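Local coordinates for structural polyprotein, VP2 (PDB 5CDD) that probably serves as a structural component of the virus shell, as one of the capsid subunits of Israeli acute paralysis virus cut from a longer polyprotein, at residues C[64-72]-C[141-149]; C[85-96]-C[117-128]. One frame throughout, in Å; residues are numbered along the deposited sequence.

Interaction 1: C[64-72]-C[141-149]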
loop_
_atom_site.group_PDB
_atom_site.type_symbol
_atom_site.label_atom_id
_atom_site.label_comp_id
_atom_site.label_asym_id
_atom_site.label_seq_id
_atom_site.Cartn_x
_atom_site.Cartn_y
_atom_site.Cartn_z
ATOM N N LYS C 64 3.532 6.450 -69.039
ATOM C CA LYS C 64 2.672 5.415 -68.508
ATOM C C LYS C 64 1.861 5.957 -67.340
ATOM O O LYS C 64 0.668 5.714 -67.250
ATOM C CB LYS C 64 3.503 4.220 -68.053
ATOM C CG LYS C 64 2.814 2.902 -68.296
ATOM C CD LYS C 64 2.789 2.603 -69.781
ATOM C CE LYS C 64 1.847 1.457 -70.105
ATOM N NZ LYS C 64 1.651 1.272 -71.569
ATOM N N LEU C 65 2.506 6.700 -66.451
ATOM C CA LEU C 65 1.808 7.249 -65.306
ATOM C C LEU C 65 1.378 8.694 -65.515
ATOM O O LEU C 65 1.341 9.483 -64.572
ATOM C CB LEU C 65 2.683 7.118 -64.057
ATOM C CG LEU C 65 4.174 7.405 -64.255
ATOM C CD1 LEU C 65 4.413 8.888 -64.412
ATOM C CD2 LEU C 65 4.947 6.892 -63.065
ATOM N N ALA C 66 1.065 9.041 -66.757
ATOM C CA ALA C 66 0.604 10.385 -67.067
ATOM C C ALA C 66 -0.783 10.573 -66.462
ATOM O O ALA C 66 -1.565 9.625 -66.378
ATOM C CB ALA C 66 0.541 10.566 -68.554
ATOM N N ASN C 67 -1.080 11.800 -66.045
ATOM C CA ASN C 67 -2.366 12.123 -65.440
ATOM C C ASN C 67 -2.480 11.591 -64.018
ATOM O O ASN C 67 -3.572 11.514 -63.458
ATOM C CB ASN C 67 -3.511 11.589 -66.300
ATOM C CG ASN C 67 -3.598 12.290 -67.638
ATOM O OD1 ASN C 67 -3.814 13.501 -67.705
ATOM N ND2 ASN C 67 -3.422 11.534 -68.714
ATOM N N PHE C 68 -1.340 11.217 -63.444
ATOM C CA PHE C 68 -1.279 10.741 -62.067
ATOM C C PHE C 68 -0.514 11.794 -61.275
ATOM O O PHE C 68 0.417 12.408 -61.792
ATOM C CB PHE C 68 -0.573 9.391 -61.988
ATOM C CG PHE C 68 -1.507 8.222 -62.058
ATOM C CD1 PHE C 68 -2.458 8.018 -61.065
ATOM C CD2 PHE C 68 -1.438 7.323 -63.116
ATOM C CE1 PHE C 68 -3.329 6.932 -61.122
ATOM C CE2 PHE C 68 -2.305 6.233 -63.182
ATOM C CZ PHE C 68 -3.252 6.038 -62.183
ATOM N N LYS C 69 -0.900 12.001 -60.022
ATOM C CA LYS C 69 -0.261 13.026 -59.207
ATOM C C LYS C 69 0.870 12.580 -58.285
ATOM O O LYS C 69 1.948 13.177 -58.297
ATOM C CB LYS C 69 -1.327 13.756 -58.385
ATOM C CG LYS C 69 -0.796 14.898 -57.537
ATOM C CD LYS C 69 -0.179 15.982 -58.396
ATOM C CE LYS C 69 0.253 17.164 -57.555
ATOM N NZ LYS C 69 0.821 18.249 -58.394
ATOM N N TYR C 70 0.635 11.543 -57.488
ATOM C CA TYR C 70 1.652 11.082 -56.547
ATOM C C TYR C 70 2.175 9.669 -56.764
ATOM O O TYR C 70 1.431 8.759 -57.126
ATOM C CB TYR C 70 1.121 11.207 -55.119
ATOM C CG TYR C 70 0.748 12.619 -54.739
ATOM C CD1 TYR C 70 1.714 13.622 -54.668
ATOM C CD2 TYR C 70 -0.575 12.957 -54.460
ATOM C CE1 TYR C 70 1.372 14.932 -54.331
ATOM C CE2 TYR C 70 -0.930 14.263 -54.122
ATOM C CZ TYR C 70 0.048 15.243 -54.059
ATOM O OH TYR C 70 -0.298 16.532 -53.727
ATOM N N LEU C 71 3.470 9.502 -56.519
ATOM C CA LEU C 71 4.133 8.216 -56.668
ATOM C C LEU C 71 4.985 7.915 -55.444
ATOM O O LEU C 71 5.564 8.817 -54.839
ATOM C CB LEU C 71 5.025 8.222 -57.912
ATOM C CG LEU C 71 5.924 6.998 -58.117
ATOM C CD1 LEU C 71 5.075 5.763 -58.378
ATOM C CD2 LEU C 71 6.861 7.251 -59.279
ATOM N N ARG C 72 5.050 6.639 -55.083
ATOM C CA ARG C 72 5.843 6.186 -53.949
ATOM C C ARG C 72 6.481 4.887 -54.426
ATOM O O ARG C 72 5.783 4.015 -54.940
ATOM C CB ARG C 72 4.945 5.920 -52.741
ATOM C CG ARG C 72 5.702 5.681 -51.450
ATOM C CD ARG C 72 4.798 5.103 -50.376
ATOM N NE ARG C 72 5.510 4.920 -49.114
ATOM C CZ ARG C 72 5.858 5.912 -48.300
ATOM N NH1 ARG C 72 5.553 7.167 -48.611
ATOM N NH2 ARG C 72 6.515 5.654 -47.176
ATOM N N PHE C 141 11.396 12.378 -47.815
ATOM C CA PHE C 141 10.915 12.702 -46.478
ATOM C C PHE C 141 9.442 13.083 -46.579
ATOM O O PHE C 141 8.770 13.315 -45.572
ATOM C CB PHE C 141 11.737 13.846 -45.864
ATOM C CG PHE C 141 11.636 15.153 -46.607
ATOM C CD1 PHE C 141 10.493 15.939 -46.520
ATOM C CD2 PHE C 141 12.698 15.607 -47.379
ATOM C CE1 PHE C 141 10.411 17.160 -47.192
ATOM C CE2 PHE C 141 12.626 16.824 -48.055
ATOM C CZ PHE C 141 11.479 17.602 -47.959
ATOM N N GLN C 142 8.952 13.139 -47.813
ATOM C CA GLN C 142 7.562 13.470 -48.085
ATOM C C GLN C 142 6.760 12.184 -48.223
ATOM O O GLN C 142 7.319 11.122 -48.496
ATOM C CB GLN C 142 7.459 14.285 -49.369
ATOM C CG GLN C 142 8.211 15.595 -49.318
ATOM C CD GLN C 142 8.087 16.376 -50.601
ATOM O OE1 GLN C 142 8.530 15.928 -51.657
ATOM N NE2 GLN C 142 7.477 17.553 -50.522
ATOM N N GLU C 143 5.449 12.281 -48.040
ATOM C CA GLU C 143 4.582 11.115 -48.130
ATOM C C GLU C 143 4.565 10.506 -49.527
ATOM O O GLU C 143 4.233 9.329 -49.698
ATOM C CB GLU C 143 3.161 11.486 -47.707
ATOM C CG GLU C 143 3.047 12.027 -46.285
ATOM C CD GLU C 143 3.718 11.132 -45.251
ATOM O OE1 GLU C 143 4.955 11.229 -45.084
ATOM O OE2 GLU C 143 3.009 10.325 -44.610
ATOM N N ALA C 144 4.925 11.308 -50.526
ATOM C CA ALA C 144 4.953 10.842 -51.906
ATOM C C ALA C 144 5.710 11.802 -52.819
ATOM O O ALA C 144 5.974 12.950 -52.461
ATOM C CB ALA C 144 3.534 10.647 -52.420
ATOM N N TYR C 145 6.054 11.309 -54.004
ATOM C CA TYR C 145 6.777 12.083 -55.005
ATOM C C TYR C 145 5.779 12.740 -55.957
ATOM O O TYR C 145 4.898 12.073 -56.497
ATOM C CB TYR C 145 7.713 11.150 -55.783
ATOM C CG TYR C 145 8.493 11.803 -56.904
ATOM C CD1 TYR C 145 9.474 12.758 -56.638
ATOM C CD2 TYR C 145 8.258 11.454 -58.234
ATOM C CE1 TYR C 145 10.203 13.348 -57.671
ATOM C CE2 TYR C 145 8.980 12.038 -59.272
ATOM C CZ TYR C 145 9.950 12.983 -58.984
ATOM O OH TYR C 145 10.663 13.560 -60.007
ATOM N N ASP C 146 5.911 14.048 -56.156
ATOM C CA ASP C 146 5.015 14.773 -57.051
ATOM C C ASP C 146 5.434 14.525 -58.497
ATOM O O ASP C 146 6.467 15.024 -58.946
ATOM C CB ASP C 146 5.070 16.271 -56.755
ATOM C CG ASP C 146 3.934 17.034 -57.405
ATOM O OD1 ASP C 146 3.758 16.911 -58.636
ATOM O OD2 ASP C 146 3.220 17.759 -56.681
ATOM N N LEU C 147 4.628 13.757 -59.222
ATOM C CA LEU C 147 4.921 13.431 -60.611
ATOM C C LEU C 147 4.801 14.625 -61.552
ATOM O O LEU C 147 5.555 14.743 -62.513
ATOM C CB LEU C 147 3.997 12.305 -61.090
ATOM C CG LEU C 147 4.103 10.958 -60.367
ATOM C CD1 LEU C 147 2.970 10.058 -60.816
ATOM C CD2 LEU C 147 5.447 10.310 -60.649
ATOM N N VAL C 148 3.863 15.518 -61.273
ATOM C CA VAL C 148 3.658 16.676 -62.136
ATOM C C VAL C 148 4.731 17.749 -61.968
ATOM O O VAL C 148 5.156 18.361 -62.943
ATOM C CB VAL C 148 2.269 17.310 -61.892
ATOM C CG1 VAL C 148 2.037 18.447 -62.850
ATOM C CG2 VAL C 148 1.190 16.276 -62.085
ATOM N N THR C 149 5.176 17.969 -60.735
ATOM C CA THR C 149 6.191 18.977 -60.451
ATOM C C THR C 149 7.606 18.527 -60.812
ATOM O O THR C 149 8.431 19.343 -61.218
ATOM C CB THR C 149 6.144 19.384 -58.964
ATOM O OG1 THR C 149 5.018 20.241 -58.740
ATOM C CG2 THR C 149 7.424 20.090 -58.557
#
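L147 fills the middle of this contact, its two methyls shared out along 64-72. Its CD2 lies 3.5 Å from L71 CB and also meets L71 CD2, while CD1 reaches back to F68 CB and, at 4.0 Å, to L65 CD1. With CG of L147 anti to its carbonyl carbon (chi1 -62°), the isobutyl group spreads over L65, F68 and L71. A type II turn from L65 to F68 leads into the strand, with L65 pointing toward L147.

Beside it, the start of strand 68-81 pairs antiparallel with the end of strand 131-146, in one sheet of the jelly-roll sandwich expected of this capsid family. L71 and Y145 form the hydrogen-bonded pair, exchanging bonds in both directions, and Y70 and D146 the adjoining non-hydrogen-bonded one. The ladder runs on, L147 N donating to K69 O at 2.9 Å. On the face of Y70 and D146, Y70 CB packs on the methyl of A144, and the aliphatic CG of K69 covers one face of the tyrosine ring.

Farther out, K69 bends at chi2 (62°) and carries NZ to the carboxylate of D146, a salt bridge of 3.0 Å to OD2, met on its syn side, with a weaker bond to OD1. OD1 also accepts from T149 N at 2.7 Å, an Asx motif. At the other end, R72 stretches out to a weak bond from NH1 to E143 O; the carboxylate of E143 pairs instead with R152 of a neighbouring subunit.

Strand 188-193 lies against F68, L71 and L147, and bonds to the backbone of K69, Y70 and R72; helix 53-57 covers L65, L71 and Y145, and helix 2-9 covers L65 and F68.

Interaction 2: C[85-96]-C[117-128]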
loop_
_atom_site.group_PDB
_atom_site.type_symbol
_atom_site.label_atom_id
_atom_site.label_comp_id
_atom_site.label_asym_id
_atom_site.label_seq_id
_atom_site.Cartn_x
_atom_site.Cartn_y
_atom_site.Cartn_z
ATOM N N PRO C 85 39.332 -11.183 -69.276
ATOM C CA PRO C 85 40.230 -11.778 -68.279
ATOM C C PRO C 85 41.515 -11.019 -67.958
ATOM O O PRO C 85 42.246 -11.404 -67.044
ATOM C CB PRO C 85 40.526 -13.157 -68.867
ATOM C CG PRO C 85 39.289 -13.465 -69.647
ATOM C CD PRO C 85 39.022 -12.156 -70.337
ATOM N N PHE C 86 41.791 -9.942 -68.686
ATOM C CA PHE C 86 43.024 -9.191 -68.469
ATOM C C PHE C 86 42.883 -7.862 -67.735
ATOM O O PHE C 86 43.886 -7.245 -67.371
ATOM C CB PHE C 86 43.722 -8.974 -69.813
ATOM C CG PHE C 86 43.891 -10.238 -70.608
ATOM C CD1 PHE C 86 44.676 -11.280 -70.122
ATOM C CD2 PHE C 86 43.226 -10.408 -71.818
ATOM C CE1 PHE C 86 44.795 -12.476 -70.828
ATOM C CE2 PHE C 86 43.339 -11.600 -72.533
ATOM C CZ PHE C 86 44.126 -12.636 -72.035
ATOM N N VAL C 87 41.651 -7.418 -67.515
ATOM C CA VAL C 87 41.430 -6.160 -66.814
ATOM C C VAL C 87 40.914 -6.403 -65.404
ATOM O O VAL C 87 39.866 -7.020 -65.214
ATOM C CB VAL C 87 40.420 -5.267 -67.557
ATOM C CG1 VAL C 87 40.268 -3.938 -66.831
ATOM C CG2 VAL C 87 40.882 -5.037 -68.978
ATOM N N ALA C 88 41.660 -5.915 -64.418
ATOM C CA ALA C 88 41.288 -6.066 -63.019
ATOM C C ALA C 88 40.878 -4.717 -62.444
ATOM O O ALA C 88 41.264 -3.668 -62.962
ATOM C CB ALA C 88 42.456 -6.639 -62.227
ATOM N N GLY C 89 40.093 -4.749 -61.372
ATOM C CA GLY C 89 39.643 -3.518 -60.748
ATOM C C GLY C 89 38.397 -3.738 -59.916
ATOM O O GLY C 89 37.700 -4.739 -60.085
ATOM N N ARG C 90 38.117 -2.807 -59.010
ATOM C CA ARG C 90 36.939 -2.906 -58.157
ATOM C C ARG C 90 36.322 -1.530 -57.922
ATOM O O ARG C 90 37.027 -0.561 -57.640
ATOM C CB ARG C 90 37.300 -3.555 -56.817
ATOM C CG ARG C 90 36.109 -3.720 -55.897
ATOM C CD ARG C 90 36.419 -4.571 -54.677
ATOM N NE ARG C 90 36.735 -5.953 -55.025
ATOM C CZ ARG C 90 36.554 -6.984 -54.205
ATOM N NH1 ARG C 90 36.054 -6.787 -52.991
ATOM N NH2 ARG C 90 36.876 -8.212 -54.592
ATOM N N MET C 91 35.000 -1.451 -58.040
ATOM C CA MET C 91 34.290 -0.189 -57.854
ATOM C C MET C 91 33.249 -0.275 -56.746
ATOM O O MET C 91 32.992 -1.349 -56.202
ATOM C CB MET C 91 33.608 0.218 -59.158
ATOM C CG MET C 91 34.505 0.082 -60.367
ATOM S SD MET C 91 33.845 0.914 -61.806
ATOM C CE MET C 91 34.865 2.385 -61.805
ATOM N N TYR C 92 32.647 0.864 -56.420
ATOM C CA TYR C 92 31.639 0.914 -55.372
ATOM C C TYR C 92 30.413 1.702 -55.821
ATOM O O TYR C 92 30.518 2.863 -56.222
ATOM C CB TYR C 92 32.228 1.555 -54.113
ATOM C CG TYR C 92 31.390 1.367 -52.866
ATOM C CD1 TYR C 92 31.116 0.090 -52.376
ATOM C CD2 TYR C 92 30.890 2.464 -52.164
ATOM C CE1 TYR C 92 30.365 -0.092 -51.215
ATOM C CE2 TYR C 92 30.136 2.294 -51.001
ATOM C CZ TYR C 92 29.879 1.014 -50.532
ATOM O OH TYR C 92 29.143 0.836 -49.382
ATOM N N LEU C 93 29.251 1.058 -55.759
ATOM C CA LEU C 93 27.999 1.697 -56.140
ATOM C C LEU C 93 27.248 2.054 -54.863
ATOM O O LEU C 93 26.779 1.170 -54.145
ATOM C CB LEU C 93 27.153 0.744 -56.988
ATOM C CG LEU C 93 25.823 1.296 -57.514
ATOM C CD1 LEU C 93 26.082 2.417 -58.513
ATOM C CD2 LEU C 93 25.032 0.176 -58.170
ATOM N N ALA C 94 27.139 3.348 -54.579
ATOM C CA ALA C 94 26.452 3.805 -53.377
ATOM C C ALA C 94 25.431 4.893 -53.690
ATOM O O ALA C 94 25.504 5.537 -54.735
ATOM C CB ALA C 94 27.467 4.322 -52.369
ATOM N N TYR C 95 24.480 5.090 -52.782
ATOM C CA TYR C 95 23.459 6.115 -52.965
ATOM C C TYR C 95 23.435 7.052 -51.763
ATOM O O TYR C 95 23.874 6.688 -50.671
ATOM C CB TYR C 95 22.080 5.474 -53.181
ATOM C CG TYR C 95 21.451 4.841 -51.958
ATOM C CD1 TYR C 95 20.838 5.625 -50.979
ATOM C CD2 TYR C 95 21.443 3.457 -51.792
ATOM C CE1 TYR C 95 20.230 5.047 -49.866
ATOM C CE2 TYR C 95 20.840 2.867 -50.683
ATOM C CZ TYR C 95 20.234 3.668 -49.725
ATOM O OH TYR C 95 19.630 3.094 -48.630
ATOM N N SER C 96 22.927 8.262 -51.974
ATOM C CA SER C 96 22.862 9.262 -50.917
ATOM C C SER C 96 21.577 10.084 -50.999
ATOM O O SER C 96 21.415 10.909 -51.897
ATOM C CB SER C 96 24.076 10.190 -51.015
ATOM O OG SER C 96 24.031 11.204 -50.028
ATOM N N THR C 117 33.072 5.341 -48.842
ATOM C CA THR C 117 32.927 3.896 -48.779
ATOM C C THR C 117 32.063 3.474 -47.588
ATOM O O THR C 117 31.775 2.290 -47.402
ATOM C CB THR C 117 34.311 3.226 -48.681
ATOM O OG1 THR C 117 34.163 1.808 -48.781
ATOM C CG2 THR C 117 34.971 3.564 -47.359
ATOM N N GLY C 118 31.647 4.452 -46.787
ATOM C CA GLY C 118 30.817 4.169 -45.630
ATOM C C GLY C 118 29.333 4.288 -45.931
ATOM O O GLY C 118 28.493 3.854 -45.139
ATOM N N TYR C 119 29.006 4.881 -47.075
ATOM C CA TYR C 119 27.616 5.046 -47.481
ATOM C C TYR C 119 27.002 3.710 -47.883
ATOM O O TYR C 119 27.713 2.724 -48.082
ATOM C CB TYR C 119 27.515 6.019 -48.659
ATOM C CG TYR C 119 27.513 7.479 -48.269
ATOM C CD1 TYR C 119 28.616 8.063 -47.651
ATOM C CD2 TYR C 119 26.398 8.280 -48.518
ATOM C CE1 TYR C 119 28.610 9.411 -47.288
ATOM C CE2 TYR C 119 26.380 9.626 -48.161
ATOM C CZ TYR C 119 27.488 10.185 -47.546
ATOM O OH TYR C 119 27.465 11.512 -47.183
ATOM N N PRO C 120 25.664 3.657 -47.994
ATOM C CA PRO C 120 24.983 2.420 -48.381
ATOM C C PRO C 120 25.373 2.070 -49.811
ATOM O O PRO C 120 25.115 2.845 -50.731
ATOM C CB PRO C 120 23.506 2.787 -48.270
ATOM C CG PRO C 120 23.497 3.868 -47.232
ATOM C CD PRO C 120 24.687 4.695 -47.622
ATOM N N GLY C 121 25.997 0.915 -50.001
ATOM C CA GLY C 121 26.394 0.543 -51.344
ATOM C C GLY C 121 26.817 -0.900 -51.501
ATOM O O GLY C 121 26.736 -1.693 -50.564
ATOM N N VAL C 122 27.272 -1.234 -52.703
ATOM C CA VAL C 122 27.716 -2.583 -53.015
ATOM C C VAL C 122 28.993 -2.527 -53.857
ATOM O O VAL C 122 29.178 -1.610 -54.656
ATOM C CB VAL C 122 26.609 -3.353 -53.780
ATOM C CG1 VAL C 122 26.245 -2.612 -55.054
ATOM C CG2 VAL C 122 27.071 -4.763 -54.092
ATOM N N GLU C 123 29.873 -3.504 -53.655
ATOM C CA GLU C 123 31.136 -3.584 -54.385
ATOM C C GLU C 123 30.976 -4.296 -55.722
ATOM O O GLU C 123 30.045 -5.076 -55.920
ATOM C CB GLU C 123 32.187 -4.331 -53.562
ATOM C CG GLU C 123 32.738 -3.575 -52.373
ATOM C CD GLU C 123 33.714 -4.416 -51.571
ATOM O OE1 GLU C 123 33.271 -5.392 -50.930
ATOM O OE2 GLU C 123 34.924 -4.111 -51.590
ATOM N N LEU C 124 31.908 -4.031 -56.630
ATOM C CA LEU C 124 31.891 -4.637 -57.954
ATOM C C LEU C 124 33.315 -4.952 -58.402
ATOM O O LEU C 124 34.090 -4.045 -58.698
ATOM C CB LEU C 124 31.233 -3.681 -58.950
ATOM C CG LEU C 124 31.182 -4.123 -60.414
ATOM C CD1 LEU C 124 30.366 -5.403 -60.548
ATOM C CD2 LEU C 124 30.573 -3.011 -61.252
ATOM N N ASP C 125 33.658 -6.237 -58.439
ATOM C CA ASP C 125 34.990 -6.663 -58.862
ATOM C C ASP C 125 34.883 -7.190 -60.289
ATOM O O ASP C 125 34.073 -8.074 -60.567
ATOM C CB ASP C 125 35.521 -7.765 -57.940
ATOM C CG ASP C 125 36.989 -8.076 -58.182
ATOM O OD1 ASP C 125 37.355 -8.394 -59.334
ATOM O OD2 ASP C 125 37.782 -8.007 -57.218
ATOM N N PHE C 126 35.701 -6.649 -61.189
ATOM C CA PHE C 126 35.672 -7.052 -62.591
ATOM C C PHE C 126 35.935 -8.528 -62.860
ATOM O O PHE C 126 35.367 -9.104 -63.788
ATOM C CB PHE C 126 36.663 -6.216 -63.404
ATOM C CG PHE C 126 36.358 -4.746 -63.406
ATOM C CD1 PHE C 126 35.042 -4.294 -63.439
ATOM C CD2 PHE C 126 37.386 -3.811 -63.406
ATOM C CE1 PHE C 126 34.755 -2.931 -63.470
ATOM C CE2 PHE C 126 37.111 -2.445 -63.439
ATOM C CZ PHE C 126 35.792 -2.005 -63.472
ATOM N N GLN C 127 36.789 -9.144 -62.051
ATOM C CA GLN C 127 37.116 -10.549 -62.244
ATOM C C GLN C 127 36.330 -11.504 -61.349
ATOM O O GLN C 127 36.581 -12.708 -61.356
ATOM C CB GLN C 127 38.617 -10.764 -62.032
ATOM C CG GLN C 127 39.366 -11.237 -63.274
ATOM C CD GLN C 127 39.228 -10.282 -64.448
ATOM O OE1 GLN C 127 38.145 -10.121 -65.012
ATOM N NE2 GLN C 127 40.329 -9.642 -64.817
ATOM N N LEU C 128 35.377 -10.976 -60.590
ATOM C CA LEU C 128 34.586 -11.815 -59.696
ATOM C C LEU C 128 33.087 -11.747 -59.945
ATOM O O LEU C 128 32.409 -12.772 -59.962
ATOM C CB LEU C 128 34.859 -11.444 -58.237
ATOM C CG LEU C 128 36.234 -11.784 -57.659
ATOM C CD1 LEU C 128 36.328 -11.260 -56.239
ATOM C CD2 LEU C 128 36.445 -13.287 -57.685
#
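Strands 90-96 and 121-125 form an antiparallel edge pair in the four-stranded sheet of this capsid domain, 121-125 being outermost within the chain. The ladder runs from the R90-D125 pair to A94-G121, prolonged by F126 N to G89 O and Y95 N to P120 O.

On the face of R90, Y92, E123 and D125 the polar groups gather. The guanidinium of R90 holds OD2 of D125 side-on, with NH2 at 2.8 Å and NE at 3.2 Å; OD2 lies in the guanidinium plane and is met on its anti side, the carboxylate plane being turned 78° away. NH1 makes a weaker salt bridge to E123 OE2. Two nitrogens on one oxygen should fix the rotation of the guanidinium, and E200 and R140 of a neighbouring subunit extend this charge network.

Y92, its CG anti to the backbone N (chi1 -166°), lays its ring along G121 and V122, and its hydroxyl donates to Y119 O at 2.7 Å. P120 CB sits over one face of the Y95 ring, 4.0 Å from its centroid, a CH-pi contact. M91 SD approaches F126 CZ at 3.9 Å, an oblique Met-aromatic contact.

L93 and L124 pack onto strand 68-81 of the other sheet and Y95 onto 131-146, while strand 155-161 hydrogen-bonds to 90-97 on the side opposite 121-125.

Overall arrangement
Interactions 1 and 2 lie on opposite sides of the chain's centre, their own centres 32 Å apart and their nearest atoms about 11 Å apart, without touching. They belong to two different antiparallel sheets: interaction 1 joins strands 68-81 and 131-146, interaction 2 strands 90-97 and 121-125. Along the chain the order is 68-81, 90-97, 121-125, 131-146, so the inner pair is closed within the span that the outer pair brackets. This fits the jelly-roll sandwich known from picornavirus-like capsid proteins, in which facing sheets are built by a chain that folds back on itself; each contact pairs two strands within one of the sheets, and both also border neighbouring subunits of the pentamer.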